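Local coordinates for spindle assembly checkpoint serine/threonine-protein kinase BUB1 (Saccharomyces cerevisiae, PDB 3ESL) that takes part in spindle assembly checkpoint signalling, delaying anaphase until chromosomes are bioriented on the spindle, and phosphorylates BUB3 and itself, at residues A[46-49]-A[50-53]; A[77-80]-A[81-85]; A[178-181]-A[182-185]. All blocks are in the same frame, centred on the assembly; numbering follows the deposited sequence.

In the fold
All three contacts lie in the all-helical N-terminal region of BUB1, whose family belongs to the TPR clan, and each is made between near neighbours in sequence. Contact 2 sits near the centre of the chain and is mostly buried, so aromatic and aliphatic side chains dominate. Its helix, 77-90, packs through I82 on helices 29-47 and 49-67, the two that contact 1 joins. Contact 1 is a surface contact, about 22 Å from contact 2 between centres, and relies on polar capping. Contact 3, across the chain's centre from contact 1, belongs to helix 177-186, packed on helix 131-143; partly buried, it pairs charged residues outside while L182 and S178 pack inward.

Contact 1. Residues A[46-49]-A[50-53]; sequences EVDS and ESGQ
D48 bridges the two segments with both its side chain and its backbone carbonyl. Its CG, anti to the backbone nitrogen (chi1 -170°), brings OD1 within 3.1 Å of S51 N. This is an N-cap bond, nearly straight at 168°, although the donor meets OD1 from above the carboxylate plane. A short acidic side chain suits an N-cap, since it can accept a backbone N-H lacking a helical acceptor. The D48 backbone O also accepts from G52 N at 2.7 Å; a beta carbon on G52 would crowd that oxygen, so glycine suits this buried position.

D48 marks the sharp turn where helix 29-47 hands over to helix 49-67, in a TPR-like helical domain. With an alanine here, S51 N would lose its capping acceptor and the first turn of helix 49-67 would probably be prone to fray. Two acidic oxygens, D48 OD1 and E50 OE2, lie only 2.8 Å apart, a strained approach that the positive end of the helix dipole may ease and that could raise the pKa of one.

S49 OG stands between its backbone N and carbonyl carbon (chi1 73°), from where it donates to E50 OE1 at 3.0 Å. The backbone O of S49 takes Q53 N at 3.0 Å. Nearby, S51 OG is hydrogen-bonded to Y44 OH, tying the new helix to the preceding one.

Contact 2. Residues A[77-80]-A[81-85]; sequences PRFL and KIWIW
F79 and W83, one helical turn apart, form a T-shaped aromatic pair in which the indole presents its edge to the phenyl face. The phenyl ring and the five-membered indole ring have centroids 4.5 Å apart and planes 75° from each other. The tryptophan nitrogen leads: NE1 sits above the phenyl ring, displaced toward its rim, 3.2 Å from F79 CZ, with its N-H directed at the face. The side chains run side by side because F79 CG is anti to its backbone nitrogen (chi1 -169°), whereas W83 CG is anti to its carbonyl carbon (chi1 -73°).

Apolar contacts fill the neighbouring positions. I84 CD1 comes to 3.8 Å from L80 CG, and I82 CD1 lies at the edge of the F79 ring; both isoleucines have two conformers, so these details hold for one conformer of each.

Backbone bonds set the spacing. W83 N donates to F79 O at 3.3 Å and I84 N to L80 O at 3.1 Å. K81 N reaches P77 O at 3.0 Å. A proline suits position 77, the first residue of the helix, because an amide in the first turn has no carbonyl four residues back in the helix to bond.

Large hydrophobic residues suit this helix near the centre of a TPR-like domain: W83 and L80 face helix 95-108, I82 faces helices 29-47 and 49-67, and I84 faces helix 115-127. R78, by contrast, forms salt bridges with D76 and D28. The electron-rich phenyl face probably offers a favourable partner to the buried indole N-H and is likely to help fix the rotation of both rings.

Contact 3. Residues A[178-181]-A[182-185]; sequences SRER and LKGR
E180 and K183 form a salt bridge along one side of helix 177-186, with K183 NZ 3.1 Å from E180 OE2. The ammonium approaches from above the carboxylate plane, 43° out of it. Bends in the glutamate at chi2 (-73°) and in the lysine at chi3 (-71°) bring the two ends together, and the chains run side by side in the same direction.

Behind this pair stands the helix backbone. K183 N donates to R179 O at 2.9 Å, and G184 N to E180 O at 3.0 Å, while L182 N and R185 N use S178 O and R181 O likewise. These i to i+4 bonds hold the helical turn, and at about 3.6 residues a turn E180 and K183 come out on the same side.

Further out, L182, apolar to suit its buried place, packs on V136 of helix 131-143, and the small S178 fits against L132 and V136. R181 makes a salt bridge with E133; R185 makes one with E99 and a cation-pi contact with F130.

Since E180 and K183 are both exposed, their charge pairing is probably weakened by water, whereas the arginine salt bridges link this helix to other parts of the fold.

Contact 1. Residues A[46-49]-A[50-53]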
ATOM      1  N   GLU A  46     -19.238 -11.090  -1.856  1.00 49.20           N
ATOM      2  CA  GLU A  46     -20.646 -10.901  -1.475  1.00 53.09           C
ATOM      3  C   GLU A  46     -21.410 -12.221  -1.361  1.00 53.48           C
ATOM      4  O   GLU A  46     -22.411 -12.304  -0.645  1.00 54.05           O
ATOM      5  CB  GLU A  46     -21.363  -9.975  -2.465  1.00 54.66           C
ATOM      6  CG  GLU A  46     -21.703  -8.581  -1.922  1.00 60.48           C
ATOM      7  CD  GLU A  46     -20.559  -7.577  -2.019  1.00 64.79           C
ATOM      8  OE1 GLU A  46     -19.435  -7.882  -1.556  1.00 67.51           O
ATOM      9  OE2 GLU A  46     -20.786  -6.467  -2.553  1.00 66.05           O
ATOM     10  N   VAL A  47     -20.936 -13.242  -2.068  1.00 53.03           N
ATOM     11  CA  VAL A  47     -21.596 -14.548  -2.110  1.00 52.79           C
ATOM     12  C   VAL A  47     -20.879 -15.581  -1.223  1.00 53.68           C
ATOM     13  O   VAL A  47     -21.531 -16.402  -0.569  1.00 53.66           O
ATOM     14  CB  VAL A  47     -21.762 -15.043  -3.576  1.00 52.58           C
ATOM     15  CG1 VAL A  47     -22.378 -16.435  -3.637  1.00 54.12           C
ATOM     16  CG2 VAL A  47     -22.624 -14.062  -4.362  1.00 52.18           C
ATOM     17  N   ASP A  48     -19.548 -15.523  -1.189  1.00 50.96           N
ATOM     18  CA  ASP A  48     -18.752 -16.405  -0.336  1.00 50.38           C
ATOM     19  C   ASP A  48     -17.652 -15.600   0.349  1.00 50.67           C
ATOM     20  O   ASP A  48     -16.545 -15.466  -0.181  1.00 46.98           O
ATOM     21  CB  ASP A  48     -18.169 -17.572  -1.153  1.00 50.79           C
ATOM     22  CG  ASP A  48     -17.533 -18.657  -0.277  1.00 51.97           C
ATOM     23  OD1 ASP A  48     -17.121 -18.364   0.866  1.00 51.79           O
ATOM     24  OD2 ASP A  48     -17.431 -19.813  -0.742  1.00 52.95           O
ATOM     25  N   SER A  49     -17.964 -15.075   1.533  1.00 49.46           N
ATOM     26  CA  SER A  49     -17.063 -14.172   2.256  1.00 50.87           C
ATOM     27  C   SER A  49     -15.740 -14.819   2.687  1.00 51.03           C
ATOM     28  O   SER A  49     -14.694 -14.165   2.664  1.00 49.67           O
ATOM     29  CB  SER A  49     -17.768 -13.566   3.473  1.00 51.81           C
ATOM     30  OG  SER A  49     -17.926 -14.534   4.497  1.00 52.74           O
ATOM     31  N   GLU A  50     -15.791 -16.092   3.078  1.00 51.72           N
ATOM     32  CA  GLU A  50     -14.597 -16.797   3.559  1.00 52.98           C
ATOM     33  C   GLU A  50     -13.633 -17.222   2.436  1.00 51.28           C
ATOM     34  O   GLU A  50     -12.417 -17.083   2.582  1.00 52.64           O
ATOM     35  CB  GLU A  50     -14.959 -17.968   4.495  1.00 55.79           C
ATOM     36  CG  GLU A  50     -15.889 -19.042   3.912  1.00 60.79           C
ATOM     37  CD  GLU A  50     -17.365 -18.628   3.858  1.00 63.32           C
ATOM     38  OE1 GLU A  50     -17.738 -17.573   4.419  1.00 64.20           O
ATOM     39  OE2 GLU A  50     -18.158 -19.373   3.242  1.00 65.45           O
ATOM     40  N   SER A  51     -14.171 -17.730   1.326  1.00 49.39           N
ATOM     41  CA  SER A  51     -13.363 -17.984   0.127  1.00 45.55           C
ATOM     42  C   SER A  51     -12.918 -16.663  -0.506  1.00 43.59           C
ATOM     43  O   SER A  51     -11.770 -16.532  -0.927  1.00 42.15           O
ATOM     44  CB  SER A  51     -14.130 -18.820  -0.899  1.00 47.10           C
ATOM     45  OG  SER A  51     -13.392 -18.969  -2.106  1.00 47.14           O
ATOM     46  N   GLY A  52     -13.833 -15.694  -0.560  1.00 38.29           N
ATOM     47  CA  GLY A  52     -13.564 -14.385  -1.157  1.00 37.49           C
ATOM     48  C   GLY A  52     -12.407 -13.667  -0.488  1.00 36.01           C
ATOM     49  O   GLY A  52     -11.569 -13.066  -1.159  1.00 33.49           O
ATOM     50  N   GLN A  53     -12.360 -13.736   0.839  1.00 35.36           N
ATOM     51  CA  GLN A  53     -11.274 -13.133   1.617  1.00 37.37           C
ATOM     52  C   GLN A  53      -9.905 -13.714   1.236  1.00 33.51           C
ATOM     53  O   GLN A  53      -8.951 -12.960   0.982  1.00 30.66           O
ATOM     54  CB  GLN A  53     -11.540 -13.303   3.122  1.00 38.94           C
ATOM     55  CG  GLN A  53     -10.506 -12.630   4.012  1.00 45.63           C
ATOM     56  CD  GLN A  53     -10.709 -12.924   5.486  1.00 47.11           C
ATOM     57  OE1 GLN A  53     -11.820 -12.800   6.016  1.00 50.55           O
ATOM     58  NE2 GLN A  53      -9.628 -13.302   6.164  1.00 50.76           N
TER

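Contact 2. Residues A[77-80]-A[81-85]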
ATOM      1  N   PRO A  77      -0.247   5.540  -9.577  1.00 17.14           N
ATOM      2  CA  PRO A  77      -1.111   5.677  -8.398  1.00 17.71           C
ATOM      3  C   PRO A  77      -2.026   4.473  -8.215  1.00 18.72           C
ATOM      4  O   PRO A  77      -2.435   4.174  -7.097  1.00 18.31           O
ATOM      5  CB  PRO A  77      -1.949   6.927  -8.706  1.00 17.96           C
ATOM      6  CG  PRO A  77      -1.886   7.087 -10.182  1.00 19.07           C
ATOM      7  CD  PRO A  77      -0.548   6.548 -10.615  1.00 18.73           C
ATOM      8  N   ARG A  78      -2.360   3.793  -9.302  1.00 16.97           N
ATOM      9  CA  ARG A  78      -3.181   2.580  -9.176  1.00 18.11           C
ATOM     10  C   ARG A  78      -2.441   1.491  -8.402  1.00 19.49           C
ATOM     11  O   ARG A  78      -3.036   0.798  -7.565  1.00 20.57           O
ATOM     12  CB  ARG A  78      -3.563   2.039 -10.548  1.00 18.05           C
ATOM     13  CG  ARG A  78      -4.293   3.035 -11.429  1.00 17.70           C
ATOM     14  CD  ARG A  78      -4.443   2.486 -12.856  1.00 21.43           C
ATOM     15  NE  ARG A  78      -3.134   2.263 -13.490  1.00 19.04           N
ATOM     16  CZ  ARG A  78      -2.938   1.481 -14.551  1.00 21.51           C
ATOM     17  NH1 ARG A  78      -3.960   0.838 -15.108  1.00 19.92           N
ATOM     18  NH2 ARG A  78      -1.721   1.336 -15.053  1.00 20.17           N
ATOM     19  N   PHE A  79      -1.148   1.341  -8.693  1.00 17.81           N
ATOM     20  CA  PHE A  79      -0.304   0.371  -8.002  1.00 16.51           C
ATOM     21  C   PHE A  79      -0.153   0.744  -6.520  1.00 18.04           C
ATOM     22  O   PHE A  79      -0.306  -0.097  -5.625  1.00 16.41           O
ATOM     23  CB  PHE A  79       1.062   0.309  -8.676  1.00 17.48           C
ATOM     24  CG  PHE A  79       1.929  -0.830  -8.211  1.00 17.11           C
ATOM     25  CD1 PHE A  79       1.404  -2.117  -8.021  1.00 19.24           C
ATOM     26  CD2 PHE A  79       3.296  -0.627  -8.030  1.00 19.34           C
ATOM     27  CE1 PHE A  79       2.251  -3.182  -7.601  1.00 18.43           C
ATOM     28  CE2 PHE A  79       4.132  -1.676  -7.609  1.00 18.09           C
ATOM     29  CZ  PHE A  79       3.607  -2.950  -7.409  1.00 19.46           C
ATOM     30  N   LEU A  80       0.147   2.013  -6.265  1.00 16.97           N
ATOM     31  CA  LEU A  80       0.233   2.496  -4.881  1.00 17.65           C
ATOM     32  C   LEU A  80      -1.022   2.133  -4.088  1.00 18.72           C
ATOM     33  O   LEU A  80      -0.934   1.681  -2.950  1.00 17.80           O
ATOM     34  CB  LEU A  80       0.485   4.004  -4.844  1.00 19.67           C
ATOM     35  CG  LEU A  80       0.534   4.570  -3.417  1.00 20.18           C
ATOM     36  CD1 LEU A  80       1.592   3.850  -2.571  1.00 20.67           C
ATOM     37  CD2 LEU A  80       0.770   6.091  -3.440  1.00 20.24           C
ATOM     38  N   LYS A  81      -2.194   2.321  -4.688  1.00 18.90           N
ATOM     39  CA  LYS A  81      -3.434   2.071  -3.970  1.00 19.51           C
ATOM     40  C   LYS A  81      -3.578   0.607  -3.570  1.00 20.39           C
ATOM     41  O   LYS A  81      -4.127   0.316  -2.519  1.00 21.50           O
ATOM     42  CB  LYS A  81      -4.640   2.574  -4.758  1.00 21.57           C
ATOM     43  CG  LYS A  81      -4.754   4.103  -4.765  1.00 28.60           C
ATOM     44  CD  LYS A  81      -6.014   4.531  -5.526  1.00 31.93           C
ATOM     45  CE  LYS A  81      -5.913   5.968  -6.008  1.00 40.63           C
ATOM     46  NZ  LYS A  81      -6.083   6.960  -4.905  1.00 42.74           N
ATOM     47  N   ILE A  82      -3.070  -0.305  -4.398  0.50 19.28           N
ATOM     48  CA  ILE A  82      -3.114  -1.731  -4.060  0.50 19.97           C
ATOM     49  C   ILE A  82      -2.292  -2.003  -2.801  0.50 18.37           C
ATOM     50  O   ILE A  82      -2.762  -2.705  -1.908  0.50 18.10           O
ATOM     51  CB  ILE A  82      -2.675  -2.634  -5.237  0.50 20.84           C
ATOM     52  CG1 ILE A  82      -3.526  -2.322  -6.470  0.50 21.15           C
ATOM     53  CG2 ILE A  82      -2.816  -4.127  -4.863  0.50 21.69           C
ATOM     54  CD1 ILE A  82      -2.965  -2.872  -7.757  0.50 22.95           C
ATOM     55  N   TRP A  83      -1.090  -1.416  -2.716  1.00 17.39           N
ATOM     56  CA  TRP A  83      -0.269  -1.540  -1.508  1.00 18.42           C
ATOM     57  C   TRP A  83      -1.034  -1.039  -0.288  1.00 19.33           C
ATOM     58  O   TRP A  83      -1.080  -1.720   0.727  1.00 18.44           O
ATOM     59  CB  TRP A  83       1.037  -0.758  -1.608  1.00 19.12           C
ATOM     60  CG  TRP A  83       2.034  -1.383  -2.532  1.00 18.84           C
ATOM     61  CD1 TRP A  83       2.195  -1.113  -3.847  1.00 18.74           C
ATOM     62  CD2 TRP A  83       3.005  -2.385  -2.199  1.00 19.90           C
ATOM     63  NE1 TRP A  83       3.210  -1.879  -4.372  1.00 18.17           N
ATOM     64  CE2 TRP A  83       3.730  -2.666  -3.381  1.00 17.77           C
ATOM     65  CE3 TRP A  83       3.336  -3.066  -1.015  1.00 21.45           C
ATOM     66  CZ2 TRP A  83       4.763  -3.609  -3.424  1.00 19.09           C
ATOM     67  CZ3 TRP A  83       4.379  -4.010  -1.052  1.00 21.48           C
ATOM     68  CH2 TRP A  83       5.073  -4.269  -2.251  1.00 20.55           C
ATOM     69  N   ILE A  84      -1.639   0.139  -0.394  0.50 18.31           N
ATOM     70  CA  ILE A  84      -2.331   0.725   0.763  0.50 19.96           C
ATOM     71  C   ILE A  84      -3.606  -0.056   1.127  0.50 19.90           C
ATOM     72  O   ILE A  84      -3.911  -0.219   2.312  0.50 20.74           O
ATOM     73  CB  ILE A  84      -2.559   2.252   0.588  0.50 20.67           C
ATOM     74  CG1 ILE A  84      -1.207   2.951   0.433  0.50 22.53           C
ATOM     75  CG2 ILE A  84      -3.336   2.842   1.782  0.50 19.10           C
ATOM     76  CD1 ILE A  84      -1.289   4.369  -0.064  0.50 23.15           C
ATOM     77  N   TRP A  85      -4.319  -0.572   0.124  1.00 20.17           N
ATOM     78  CA  TRP A  85      -5.471  -1.444   0.388  1.00 21.65           C
ATOM     79  C   TRP A  85      -5.022  -2.708   1.099  1.00 21.45           C
ATOM     80  O   TRP A  85      -5.664  -3.156   2.043  1.00 22.15           O
ATOM     81  CB  TRP A  85      -6.231  -1.781  -0.892  1.00 27.78           C
ATOM     82  CG  TRP A  85      -7.306  -0.754  -1.193  1.00 30.42           C
ATOM     83  CD1 TRP A  85      -7.277   0.204  -2.161  1.00 33.50           C
ATOM     84  CD2 TRP A  85      -8.557  -0.591  -0.502  1.00 35.37           C
ATOM     85  NE1 TRP A  85      -8.434   0.957  -2.125  1.00 33.46           N
ATOM     86  CE2 TRP A  85      -9.236   0.489  -1.115  1.00 35.09           C
ATOM     87  CE3 TRP A  85      -9.172  -1.257   0.571  1.00 36.17           C
ATOM     88  CZ2 TRP A  85     -10.503   0.921  -0.689  1.00 36.02           C
ATOM     89  CZ3 TRP A  85     -10.436  -0.827   0.994  1.00 35.25           C
ATOM     90  CH2 TRP A  85     -11.083   0.248   0.360  1.00 33.35           C
TER

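Contact 3. Residues A[178-181]-A[182-185]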
ATOM      1  N   SER A 178      13.779  14.483  15.922  1.00 51.00           N
ATOM      2  CA  SER A 178      12.635  13.853  15.246  1.00 47.97           C
ATOM      3  C   SER A 178      12.979  13.438  13.817  1.00 47.63           C
ATOM      4  O   SER A 178      12.551  12.377  13.355  1.00 44.98           O
ATOM      5  CB  SER A 178      11.394  14.747  15.267  1.00 45.62           C
ATOM      6  OG  SER A 178      11.536  15.876  14.428  1.00 44.48           O
ATOM      7  N   ARG A 179      13.764  14.271  13.135  1.00 47.29           N
ATOM      8  CA  ARG A 179      14.240  13.949  11.790  1.00 49.38           C
ATOM      9  C   ARG A 179      15.194  12.758  11.829  1.00 49.28           C
ATOM     10  O   ARG A 179      15.121  11.861  10.983  1.00 47.14           O
ATOM     11  CB  ARG A 179      14.923  15.154  11.134  1.00 51.27           C
ATOM     12  CG  ARG A 179      14.074  16.414  11.096  1.00 55.53           C
ATOM     13  CD  ARG A 179      14.282  17.169   9.797  1.00 60.01           C
ATOM     14  NE  ARG A 179      13.772  18.539   9.864  1.00 62.23           N
ATOM     15  CZ  ARG A 179      14.523  19.628   9.714  1.00 64.29           C
ATOM     16  NH1 ARG A 179      15.828  19.520   9.475  1.00 64.52           N
ATOM     17  NH2 ARG A 179      13.967  20.831   9.793  1.00 64.40           N
ATOM     18  N   GLU A 180      16.088  12.753  12.817  1.00 48.70           N
ATOM     19  CA  GLU A 180      17.034  11.652  12.991  1.00 48.48           C
ATOM     20  C   GLU A 180      16.353  10.369  13.460  1.00 45.51           C
ATOM     21  O   GLU A 180      16.788   9.271  13.106  1.00 46.85           O
ATOM     22  CB  GLU A 180      18.164  12.050  13.945  1.00 52.11           C
ATOM     23  CG  GLU A 180      19.332  12.745  13.245  1.00 57.25           C
ATOM     24  CD  GLU A 180      20.186  11.791  12.409  1.00 61.19           C
ATOM     25  OE1 GLU A 180      20.193  10.571  12.696  1.00 63.06           O
ATOM     26  OE2 GLU A 180      20.860  12.265  11.465  1.00 62.96           O
ATOM     27  N   ARG A 181      15.292  10.519  14.249  1.00 43.94           N
ATOM     28  CA  ARG A 181      14.465   9.392  14.676  1.00 44.57           C
ATOM     29  C   ARG A 181      13.745   8.774  13.472  1.00 44.39           C
ATOM     30  O   ARG A 181      13.731   7.550  13.323  1.00 43.17           O
ATOM     31  CB  ARG A 181      13.451   9.823  15.739  1.00 45.44           C
ATOM     32  CG  ARG A 181      14.002   9.893  17.169  1.00 46.18           C
ATOM     33  CD  ARG A 181      12.875  10.108  18.166  1.00 47.76           C
ATOM     34  NE  ARG A 181      12.306  11.449  18.058  1.00 51.63           N
ATOM     35  CZ  ARG A 181      11.050  11.766  18.359  1.00 51.91           C
ATOM     36  NH1 ARG A 181      10.202  10.838  18.781  1.00 56.63           N
ATOM     37  NH2 ARG A 181      10.634  13.017  18.226  1.00 53.60           N
ATOM     38  N   LEU A 182      13.174   9.623  12.614  1.00 41.86           N
ATOM     39  CA  LEU A 182      12.542   9.153  11.372  1.00 40.05           C
ATOM     40  C   LEU A 182      13.548   8.458  10.458  1.00 40.65           C
ATOM     41  O   LEU A 182      13.274   7.366   9.951  1.00 40.03           O
ATOM     42  CB  LEU A 182      11.831  10.282  10.615  1.00 39.24           C
ATOM     43  CG  LEU A 182      11.134   9.820   9.315  1.00 38.88           C
ATOM     44  CD1 LEU A 182       9.989   8.847   9.602  1.00 38.73           C
ATOM     45  CD2 LEU A 182      10.652  10.990   8.475  1.00 37.99           C
ATOM     46  N   LYS A 183      14.703   9.090  10.250  1.00 40.87           N
ATOM     47  CA  LYS A 183      15.776   8.496   9.455  1.00 43.88           C
ATOM     48  C   LYS A 183      16.094   7.078   9.935  1.00 42.98           C
ATOM     49  O   LYS A 183      16.197   6.152   9.127  1.00 42.49           O
ATOM     50  CB  LYS A 183      17.035   9.363   9.508  1.00 45.67           C
ATOM     51  CG  LYS A 183      18.152   8.887   8.582  1.00 48.59           C
ATOM     52  CD  LYS A 183      19.452   9.654   8.811  1.00 51.38           C
ATOM     53  CE  LYS A 183      19.361  11.098   8.324  1.00 55.69           C
ATOM     54  NZ  LYS A 183      20.684  11.787   8.421  1.00 58.20           N
ATOM     55  N   GLY A 184      16.243   6.925  11.252  1.00 41.61           N
ATOM     56  CA  GLY A 184      16.463   5.620  11.876  1.00 42.33           C
ATOM     57  C   GLY A 184      15.341   4.634  11.588  1.00 41.46           C
ATOM     58  O   GLY A 184      15.596   3.465  11.282  1.00 44.07           O
ATOM     59  N   ARG A 185      14.099   5.113  11.676  1.00 39.75           N
ATOM     60  CA  ARG A 185      12.918   4.303  11.363  1.00 39.29           C
ATOM     61  C   ARG A 185      12.860   3.887   9.891  1.00 39.45           C
ATOM     62  O   ARG A 185      12.284   2.842   9.569  1.00 40.32           O
ATOM     63  CB  ARG A 185      11.624   5.049  11.707  1.00 38.84           C
ATOM     64  CG  ARG A 185      11.437   5.368  13.180  1.00 40.28           C
ATOM     65  CD  ARG A 185       9.962   5.369  13.560  1.00 38.78           C
ATOM     66  NE  ARG A 185       9.422   4.011  13.637  1.00 38.04           N
ATOM     67  CZ  ARG A 185       9.675   3.146  14.618  1.00 39.51           C
ATOM     68  NH1 ARG A 185      10.469   3.488  15.632  1.00 38.08           N
ATOM     69  NH2 ARG A 185       9.128   1.937  14.589  1.00 37.36           N
TER